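Aspartate aminotransferase (Plasmodium falciparum, PDB 3K7Y) probably catalyses, as a homodimer using pyridoxal 5'-phosphate, the reversible transfer of an amino group between L-aspartate and 2-oxoglutarate. Local coordinates at residues Glu30-Ser35 with Asp392-Lys397; Ala362-His367 with Leu400-Ile405. All blocks are in the same frame, centred on the assembly; numbering follows the deposited sequence.

Contact 1 (Glu30-Ser35 with Asp392-Lys397); sequences EKINLS and DYIADK
I32 reaches from the short strand 32-33 into the angle between Y393 and I394, neighbours on helix 390-403. From its CB two branches part. With chi1 at -62° CG1 lies anti to the carbonyl carbon, and an extended chi2 carries CD1 straight out toward the helix. CG2, the shorter branch, stays nearer the strand: it rests 3.8 Å from CD2 of L34, two residues on, and 4.3 Å from CD1 of I394. The tip, CD1 of I32, does most of the touching. It stands 3.7 Å from CD2 of Y393, at the edge of the ring and near its plane, and 3.8 Å from CG1 of I394. The long branch thus ends in a single methyl that meets both helix residues, while the short one fills in against L34; an apolar residue suits so buried a place. L34 extends the apolar patch more loosely, its CD1 lying 4.5 Å from CG2 of I394.

Toward the surface the chemistry changes. OE2 of E30 sits over one face of the Y393 ring, displaced from the ring centre, with carboxylate and ring planes 23° apart; CG of K397 lies over the opposite face. The ring is thus flanked on both faces while I32 meets its edge, and no hydrogen bond crosses the contact. F328 of helix 304-335 also packs on I394. Backbone hydrogen bonds of I32 with H372 and Y374 set it parallel to strand 373-374. This is strand-on-helix packing of the small domain in fold-type I aminotransferases, where an N-terminal strand joins C-terminal elements.

Contact 2 (Ala362-His367 with Leu400-Ile405); sequences AKIAEH and LSLSQI
S401, on the last turn of helix 390-403, meets both I364 and H367 with its hydroxyl. Its OG is anti to the backbone N (chi1 -156°), which brings it 3.4 Å from CG1 of I364 and 3.7 Å from CB of H367. A small side chain suits this spot, because the helix backbone itself comes close: O of S401 lies 3.4 Å from CD1 of I364. L402 packs on Y343 and W345 and also brings CD2 within 4.3 Å of CD1 of I364. I364 is thus the apolar centre of the contact, touching S401, L402 and I405, which suits a bulky branched residue.

At Q404 the chain leaves the helix through an inverse gamma turn. Its side chain runs out extended beyond CG, and the amide stands nearly perpendicular to the imidazole of H367 (86°). OE1 approaches NE2 of H367, but the angle is poor and the pair is no hydrogen bond. I405, the C-terminal residue, and I364 run antiparallel alongside each other, the two CD1 atoms forming an apolar contact whose exact spacing is doubtful at this resolution. CG2 of I405 stands 4.1 Å from NZ of K363, whereas that NZ is 6.3 Å from OXT of I405, so the lysine and the terminal carboxylate form no direct bridge, although their charges may attract weakly. The chemistry implies attachment mainly by shape and apolar burial around I364, with K363, H367 and Q404 at the margins, the buried S401 hydroxyl among carbons of I364 and H367, and no hydrogen bond between the two segments.

How the contacts relate
From the N terminus, the chain first lays down 30-35, then runs through the large domain and on through helix 304-335 before 362-367 appears, in the loop between strands 355-357 and 373-374. Helix 390-403 follows, and its residues 392-397 return to 30-35, closing contact 1 over 356 intervening residues. A little further on, 400-405 turns back to 362-367 and closes contact 2 over only 32. The segments alternate along the sequence, so the two loops cross rather than nest. With centres 13 Å apart, the contacts use successive parts of one helix: contact 1 ties it to the N-terminal strand, contact 2 ties its end and the C terminus to a nearby loop.

Contact 1 (Glu30-Ser35 with Asp392-Lys397)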
ATOM      1  N   GLU A  30     -10.834 -28.488 -18.139  1.00113.94           N
ATOM      2  CA  GLU A  30     -12.219 -28.090 -18.431  1.00111.80           C
ATOM      3  C   GLU A  30     -12.907 -27.603 -17.137  1.00108.66           C
ATOM      4  O   GLU A  30     -14.137 -27.533 -17.036  1.00108.47           O
ATOM      5  CB  GLU A  30     -13.008 -29.206 -19.159  1.00113.84           C
ATOM      6  CG  GLU A  30     -14.537 -29.105 -19.026  1.00113.53           C
ATOM      7  CD  GLU A  30     -15.304 -29.581 -20.244  1.00114.90           C
ATOM      8  OE1 GLU A  30     -15.258 -30.789 -20.553  1.00117.11           O
ATOM      9  OE2 GLU A  30     -15.971 -28.743 -20.887  1.00113.77           O
ATOM     10  N   LYS A  31     -12.092 -27.260 -16.143  1.00105.56           N
ATOM     11  CA  LYS A  31     -12.583 -26.546 -14.979  1.00101.78           C
ATOM     12  C   LYS A  31     -13.019 -25.160 -15.437  1.00 99.48           C
ATOM     13  O   LYS A  31     -12.390 -24.565 -16.314  1.00 99.07           O
ATOM     14  CB  LYS A  31     -11.505 -26.447 -13.901  1.00100.86           C
ATOM     15  CG  LYS A  31     -11.426 -27.659 -12.976  1.00100.38           C
ATOM     16  CD  LYS A  31     -10.435 -27.457 -11.820  1.00 97.82           C
ATOM     17  CE  LYS A  31      -9.005 -27.162 -12.293  1.00 96.49           C
ATOM     18  NZ  LYS A  31      -8.058 -26.891 -11.175  1.00 94.36           N
ATOM     19  N   ILE A  32     -14.113 -24.667 -14.864  1.00 97.39           N
ATOM     20  CA  ILE A  32     -14.644 -23.350 -15.224  1.00 95.41           C
ATOM     21  C   ILE A  32     -14.665 -22.356 -14.057  1.00 93.20           C
ATOM     22  O   ILE A  32     -15.126 -22.654 -12.952  1.00 92.80           O
ATOM     23  CB  ILE A  32     -16.023 -23.436 -15.923  1.00 96.08           C
ATOM     24  CG1 ILE A  32     -15.897 -24.215 -17.237  1.00 98.16           C
ATOM     25  CG2 ILE A  32     -16.574 -22.048 -16.210  1.00 94.27           C
ATOM     26  CD1 ILE A  32     -17.208 -24.692 -17.832  1.00 98.59           C
ATOM     27  N   ASN A  33     -14.181 -21.160 -14.376  1.00 91.67           N
ATOM     28  CA  ASN A  33     -13.852 -20.077 -13.463  1.00 89.32           C
ATOM     29  C   ASN A  33     -14.871 -18.950 -13.494  1.00 87.78           C
ATOM     30  O   ASN A  33     -14.738 -18.026 -14.298  1.00 87.18           O
ATOM     31  CB  ASN A  33     -12.522 -19.492 -13.937  1.00 89.62           C
ATOM     32  CG  ASN A  33     -12.360 -19.550 -15.479  1.00 91.60           C
ATOM     33  OD1 ASN A  33     -12.180 -20.629 -16.058  1.00 93.27           O
ATOM     34  ND2 ASN A  33     -12.424 -18.389 -16.131  1.00 92.06           N
ATOM     35  N   LEU A  34     -15.884 -19.003 -12.637  1.00 86.94           N
ATOM     36  CA  LEU A  34     -16.938 -17.980 -12.682  1.00 86.11           C
ATOM     37  C   LEU A  34     -17.126 -17.213 -11.373  1.00 84.94           C
ATOM     38  O   LEU A  34     -18.221 -16.752 -11.073  1.00 84.92           O
ATOM     39  CB  LEU A  34     -18.273 -18.589 -13.141  1.00 87.02           C
ATOM     40  CG  LEU A  34     -18.368 -19.373 -14.460  1.00 88.16           C
ATOM     41  CD1 LEU A  34     -19.754 -19.952 -14.647  1.00 88.00           C
ATOM     42  CD2 LEU A  34     -17.987 -18.528 -15.676  1.00 88.56           C
ATOM     43  N   SER A  35     -16.049 -17.050 -10.615  1.00 84.52           N
ATOM     44  CA  SER A  35     -16.114 -16.457  -9.279  1.00 83.81           C
ATOM     45  C   SER A  35     -15.136 -15.298  -9.148  1.00 83.29           C
ATOM     46  O   SER A  35     -15.405 -14.305  -8.459  1.00 82.62           O
ATOM     47  CB  SER A  35     -15.769 -17.514  -8.243  1.00 83.90           C
ATOM     48  OG  SER A  35     -14.498 -18.061  -8.539  1.00 83.85           O
ATOM     49  N   ASP A 392     -22.872 -24.174 -23.771  1.00 91.20           N
ATOM     50  CA  ASP A 392     -23.564 -25.458 -23.682  1.00 90.18           C
ATOM     51  C   ASP A 392     -23.293 -26.099 -22.338  1.00 87.28           C
ATOM     52  O   ASP A 392     -24.192 -26.199 -21.508  1.00 85.42           O
ATOM     53  CB  ASP A 392     -23.179 -26.411 -24.833  1.00 93.83           C
ATOM     54  CG  ASP A 392     -23.573 -27.896 -24.565  1.00 95.38           C
ATOM     55  OD1 ASP A 392     -22.994 -28.796 -25.224  1.00 97.34           O
ATOM     56  OD2 ASP A 392     -24.452 -28.171 -23.703  1.00 94.96           O
ATOM     57  N   TYR A 393     -22.050 -26.510 -22.119  1.00 86.70           N
ATOM     58  CA  TYR A 393     -21.719 -27.253 -20.916  1.00 84.69           C
ATOM     59  C   TYR A 393     -22.313 -26.576 -19.676  1.00 81.02           C
ATOM     60  O   TYR A 393     -23.059 -27.200 -18.911  1.00 80.21           O
ATOM     61  CB  TYR A 393     -20.212 -27.438 -20.782  1.00 85.95           C
ATOM     62  CG  TYR A 393     -19.845 -28.289 -19.599  1.00 86.15           C
ATOM     63  CD1 TYR A 393     -20.074 -29.668 -19.613  1.00 88.21           C
ATOM     64  CD2 TYR A 393     -19.292 -27.719 -18.449  1.00 84.27           C
ATOM     65  CE1 TYR A 393     -19.746 -30.463 -18.514  1.00 89.04           C
ATOM     66  CE2 TYR A 393     -18.958 -28.505 -17.344  1.00 84.73           C
ATOM     67  CZ  TYR A 393     -19.184 -29.874 -17.382  1.00 86.92           C
ATOM     68  OH  TYR A 393     -18.859 -30.660 -16.295  1.00 87.46           O
ATOM     69  N   ILE A 394     -22.008 -25.293 -19.509  1.00 78.48           N
ATOM     70  CA  ILE A 394     -22.464 -24.523 -18.361  1.00 74.99           C
ATOM     71  C   ILE A 394     -23.987 -24.560 -18.220  1.00 73.52           C
ATOM     72  O   ILE A 394     -24.519 -24.968 -17.180  1.00 72.53           O
ATOM     73  CB  ILE A 394     -22.002 -23.055 -18.461  1.00 74.11           C
ATOM     74  CG1 ILE A 394     -20.478 -22.971 -18.494  1.00 74.15           C
ATOM     75  CG2 ILE A 394     -22.535 -22.255 -17.294  1.00 72.27           C
ATOM     76  CD1 ILE A 394     -19.954 -21.609 -18.827  1.00 73.07           C
ATOM     77  N   ALA A 395     -24.668 -24.132 -19.281  1.00 73.27           N
ATOM     78  CA  ALA A 395     -26.109 -23.931 -19.271  1.00 71.84           C
ATOM     79  C   ALA A 395     -26.811 -25.249 -19.027  1.00 71.79           C
ATOM     80  O   ALA A 395     -27.748 -25.321 -18.224  1.00 71.09           O
ATOM     81  CB  ALA A 395     -26.565 -23.298 -20.580  1.00 72.88           C
ATOM     82  N   ASP A 396     -26.332 -26.288 -19.702  1.00 72.58           N
ATOM     83  CA  ASP A 396     -26.777 -27.644 -19.451  1.00 72.97           C
ATOM     84  C   ASP A 396     -26.667 -27.985 -17.964  1.00 71.52           C
ATOM     85  O   ASP A 396     -27.680 -28.205 -17.308  1.00 71.13           O
ATOM     86  CB  ASP A 396     -25.985 -28.633 -20.307  1.00 75.26           C
ATOM     87  CG  ASP A 396     -26.392 -30.073 -20.073  1.00 77.00           C
ATOM     88  OD1 ASP A 396     -27.396 -30.338 -19.369  1.00 76.40           O
ATOM     89  OD2 ASP A 396     -25.691 -30.949 -20.603  1.00 80.38           O
ATOM     90  N   LYS A 397     -25.449 -27.993 -17.430  1.00 70.88           N
ATOM     91  CA  LYS A 397     -25.232 -28.392 -16.041  1.00 70.31           C
ATOM     92  C   LYS A 397     -26.069 -27.624 -15.007  1.00 68.81           C
ATOM     93  O   LYS A 397     -26.450 -28.190 -13.977  1.00 69.13           O
ATOM     94  CB  LYS A 397     -23.747 -28.338 -15.681  1.00 70.68           C
ATOM     95  CG  LYS A 397     -22.887 -29.451 -16.314  1.00 73.32           C
ATOM     96  CD  LYS A 397     -23.483 -30.839 -16.093  1.00 75.74           C
ATOM     97  CE  LYS A 397     -22.654 -31.928 -16.750  1.00 79.96           C
ATOM     98  NZ  LYS A 397     -22.721 -31.875 -18.238  1.00 82.71           N
TER

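Contact 2 (Ala362-His367 with Leu400-Ile405)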
ATOM      1  N   ALA A 362     -27.789 -19.716  -5.617  1.00 65.64           N
ATOM      2  CA  ALA A 362     -27.254 -19.948  -4.280  1.00 66.91           C
ATOM      3  C   ALA A 362     -27.581 -21.379  -3.821  1.00 68.87           C
ATOM      4  O   ALA A 362     -26.723 -22.063  -3.263  1.00 69.64           O
ATOM      5  CB  ALA A 362     -27.792 -18.918  -3.305  1.00 67.04           C
ATOM      6  N   LYS A 363     -28.812 -21.824  -4.098  1.00 70.09           N
ATOM      7  CA  LYS A 363     -29.263 -23.196  -3.827  1.00 72.06           C
ATOM      8  C   LYS A 363     -28.399 -24.290  -4.477  1.00 72.69           C
ATOM      9  O   LYS A 363     -28.214 -25.353  -3.894  1.00 73.91           O
ATOM     10  CB  LYS A 363     -30.718 -23.394  -4.294  1.00 72.72           C
ATOM     11  CG  LYS A 363     -31.793 -22.546  -3.604  1.00 73.28           C
ATOM     12  CD  LYS A 363     -33.189 -23.120  -3.876  1.00 75.50           C
ATOM     13  CE  LYS A 363     -33.440 -24.449  -3.115  1.00 78.73           C
ATOM     14  NZ  LYS A 363     -34.591 -25.280  -3.629  1.00 79.28           N
ATOM     15  N   ILE A 364     -27.881 -24.025  -5.677  1.00 72.47           N
ATOM     16  CA  ILE A 364     -27.232 -25.056  -6.511  1.00 73.34           C
ATOM     17  C   ILE A 364     -25.679 -24.952  -6.540  1.00 73.68           C
ATOM     18  O   ILE A 364     -24.988 -25.721  -7.217  1.00 74.09           O
ATOM     19  CB  ILE A 364     -27.910 -25.090  -7.946  1.00 72.90           C
ATOM     20  CG1 ILE A 364     -28.477 -26.468  -8.243  1.00 74.03           C
ATOM     21  CG2 ILE A 364     -27.028 -24.531  -9.081  1.00 71.65           C
ATOM     22  CD1 ILE A 364     -29.743 -26.750  -7.497  1.00 75.54           C
ATOM     23  N   ALA A 365     -25.146 -24.021  -5.755  1.00 73.88           N
ATOM     24  CA  ALA A 365     -23.729 -23.656  -5.808  1.00 74.31           C
ATOM     25  C   ALA A 365     -22.761 -24.802  -5.508  1.00 76.10           C
ATOM     26  O   ALA A 365     -21.726 -24.927  -6.170  1.00 76.48           O
ATOM     27  CB  ALA A 365     -23.455 -22.469  -4.892  1.00 73.35           C
ATOM     28  N   GLU A 366     -23.092 -25.632  -4.523  1.00 77.81           N
ATOM     29  CA  GLU A 366     -22.187 -26.690  -4.089  1.00 79.67           C
ATOM     30  C   GLU A 366     -22.419 -27.965  -4.884  1.00 80.85           C
ATOM     31  O   GLU A 366     -21.632 -28.906  -4.804  1.00 82.53           O
ATOM     32  CB  GLU A 366     -22.303 -26.928  -2.571  1.00 80.93           C
ATOM     33  CG  GLU A 366     -20.965 -27.170  -1.841  1.00 82.86           C
ATOM     34  CD  GLU A 366     -19.928 -26.052  -2.077  1.00 83.94           C
ATOM     35  OE1 GLU A 366     -18.738 -26.386  -2.257  1.00 85.62           O
ATOM     36  OE2 GLU A 366     -20.292 -24.847  -2.095  1.00 82.18           O
ATOM     37  N   HIS A 367     -23.498 -27.995  -5.657  1.00 80.66           N
ATOM     38  CA  HIS A 367     -23.737 -29.109  -6.563  1.00 81.95           C
ATOM     39  C   HIS A 367     -23.131 -28.828  -7.926  1.00 80.87           C
ATOM     40  O   HIS A 367     -22.873 -29.745  -8.700  1.00 82.21           O
ATOM     41  CB  HIS A 367     -25.230 -29.423  -6.717  1.00 82.50           C
ATOM     42  CG  HIS A 367     -25.495 -30.866  -6.998  1.00 86.91           C
ATOM     43  ND1 HIS A 367     -24.848 -31.557  -8.005  1.00 90.20           N
ATOM     44  CD2 HIS A 367     -26.293 -31.766  -6.375  1.00 90.50           C
ATOM     45  CE1 HIS A 367     -25.251 -32.816  -8.002  1.00 93.06           C
ATOM     46  NE2 HIS A 367     -26.127 -32.971  -7.022  1.00 93.67           N
ATOM     47  N   LEU A 400     -29.578 -29.211 -15.547  1.00 70.17           N
ATOM     48  CA  LEU A 400     -29.421 -30.568 -15.006  1.00 71.22           C
ATOM     49  C   LEU A 400     -29.426 -30.486 -13.497  1.00 70.37           C
ATOM     50  O   LEU A 400     -30.197 -31.169 -12.798  1.00 70.76           O
ATOM     51  CB  LEU A 400     -28.091 -31.185 -15.473  1.00 72.27           C
ATOM     52  CG  LEU A 400     -27.896 -32.700 -15.326  1.00 74.62           C
ATOM     53  CD1 LEU A 400     -26.728 -33.188 -16.191  1.00 77.04           C
ATOM     54  CD2 LEU A 400     -27.702 -33.115 -13.878  1.00 74.86           C
ATOM     55  N   SER A 401     -28.557 -29.611 -13.015  1.00 68.82           N
ATOM     56  CA  SER A 401     -28.380 -29.436 -11.602  1.00 68.73           C
ATOM     57  C   SER A 401     -29.621 -28.869 -10.940  1.00 68.88           C
ATOM     58  O   SER A 401     -29.982 -29.271  -9.830  1.00 70.12           O
ATOM     59  CB  SER A 401     -27.218 -28.537 -11.338  1.00 66.77           C
ATOM     60  OG  SER A 401     -26.770 -28.841 -10.056  1.00 67.81           O
ATOM     61  N   LEU A 402     -30.289 -27.951 -11.628  1.00 68.32           N
ATOM     62  CA  LEU A 402     -31.483 -27.341 -11.085  1.00 68.68           C
ATOM     63  C   LEU A 402     -32.609 -28.338 -10.905  1.00 71.06           C
ATOM     64  O   LEU A 402     -33.369 -28.252  -9.938  1.00 72.08           O
ATOM     65  CB  LEU A 402     -31.927 -26.174 -11.951  1.00 67.55           C
ATOM     66  CG  LEU A 402     -31.465 -24.858 -11.338  1.00 66.34           C
ATOM     67  CD1 LEU A 402     -31.487 -23.718 -12.348  1.00 64.99           C
ATOM     68  CD2 LEU A 402     -32.325 -24.551 -10.118  1.00 66.38           C
ATOM     69  N   SER A 403     -32.693 -29.297 -11.825  1.00 72.67           N
ATOM     70  CA  SER A 403     -33.797 -30.243 -11.840  1.00 75.09           C
ATOM     71  C   SER A 403     -33.740 -31.262 -10.707  1.00 77.18           C
ATOM     72  O   SER A 403     -34.767 -31.845 -10.362  1.00 78.87           O
ATOM     73  CB  SER A 403     -33.882 -30.951 -13.183  1.00 75.92           C
ATOM     74  OG  SER A 403     -34.547 -32.205 -13.051  1.00 79.02           O
ATOM     75  N   GLN A 404     -32.559 -31.485 -10.131  1.00 77.59           N
ATOM     76  CA  GLN A 404     -32.454 -32.377  -8.977  1.00 80.18           C
ATOM     77  C   GLN A 404     -33.027 -31.728  -7.715  1.00 80.90           C
ATOM     78  O   GLN A 404     -32.328 -31.624  -6.704  1.00 81.48           O
ATOM     79  CB  GLN A 404     -31.006 -32.765  -8.691  1.00 80.36           C
ATOM     80  CG  GLN A 404     -30.268 -33.484  -9.793  1.00 80.83           C
ATOM     81  CD  GLN A 404     -28.919 -34.013  -9.318  1.00 81.03           C
ATOM     82  OE1 GLN A 404     -28.509 -33.762  -8.182  1.00 80.95           O
ATOM     83  NE2 GLN A 404     -28.228 -34.755 -10.186  1.00 80.61           N
ATOM     84  N   ILE A 405     -34.276 -31.268  -7.774  1.00 81.61           N
ATOM     85  CA  ILE A 405     -34.986 -30.782  -6.575  1.00 82.66           C
ATOM     86  C   ILE A 405     -36.511 -30.816  -6.752  1.00 84.43           C
ATOM     87  O   ILE A 405     -37.201 -31.819  -6.476  1.00 86.47           O
ATOM     88  CB  ILE A 405     -34.520 -29.366  -6.115  1.00 80.44           C
ATOM     89  CG1 ILE A 405     -33.223 -28.946  -6.837  1.00 77.77           C
ATOM     90  CG2 ILE A 405     -34.441 -29.314  -4.586  1.00 81.71           C
ATOM     91  CD1 ILE A 405     -32.119 -28.469  -5.952  1.00 75.57           C
ATOM     92  OXT ILE A 405     -37.075 -29.810  -7.187  1.00 83.98           O
TER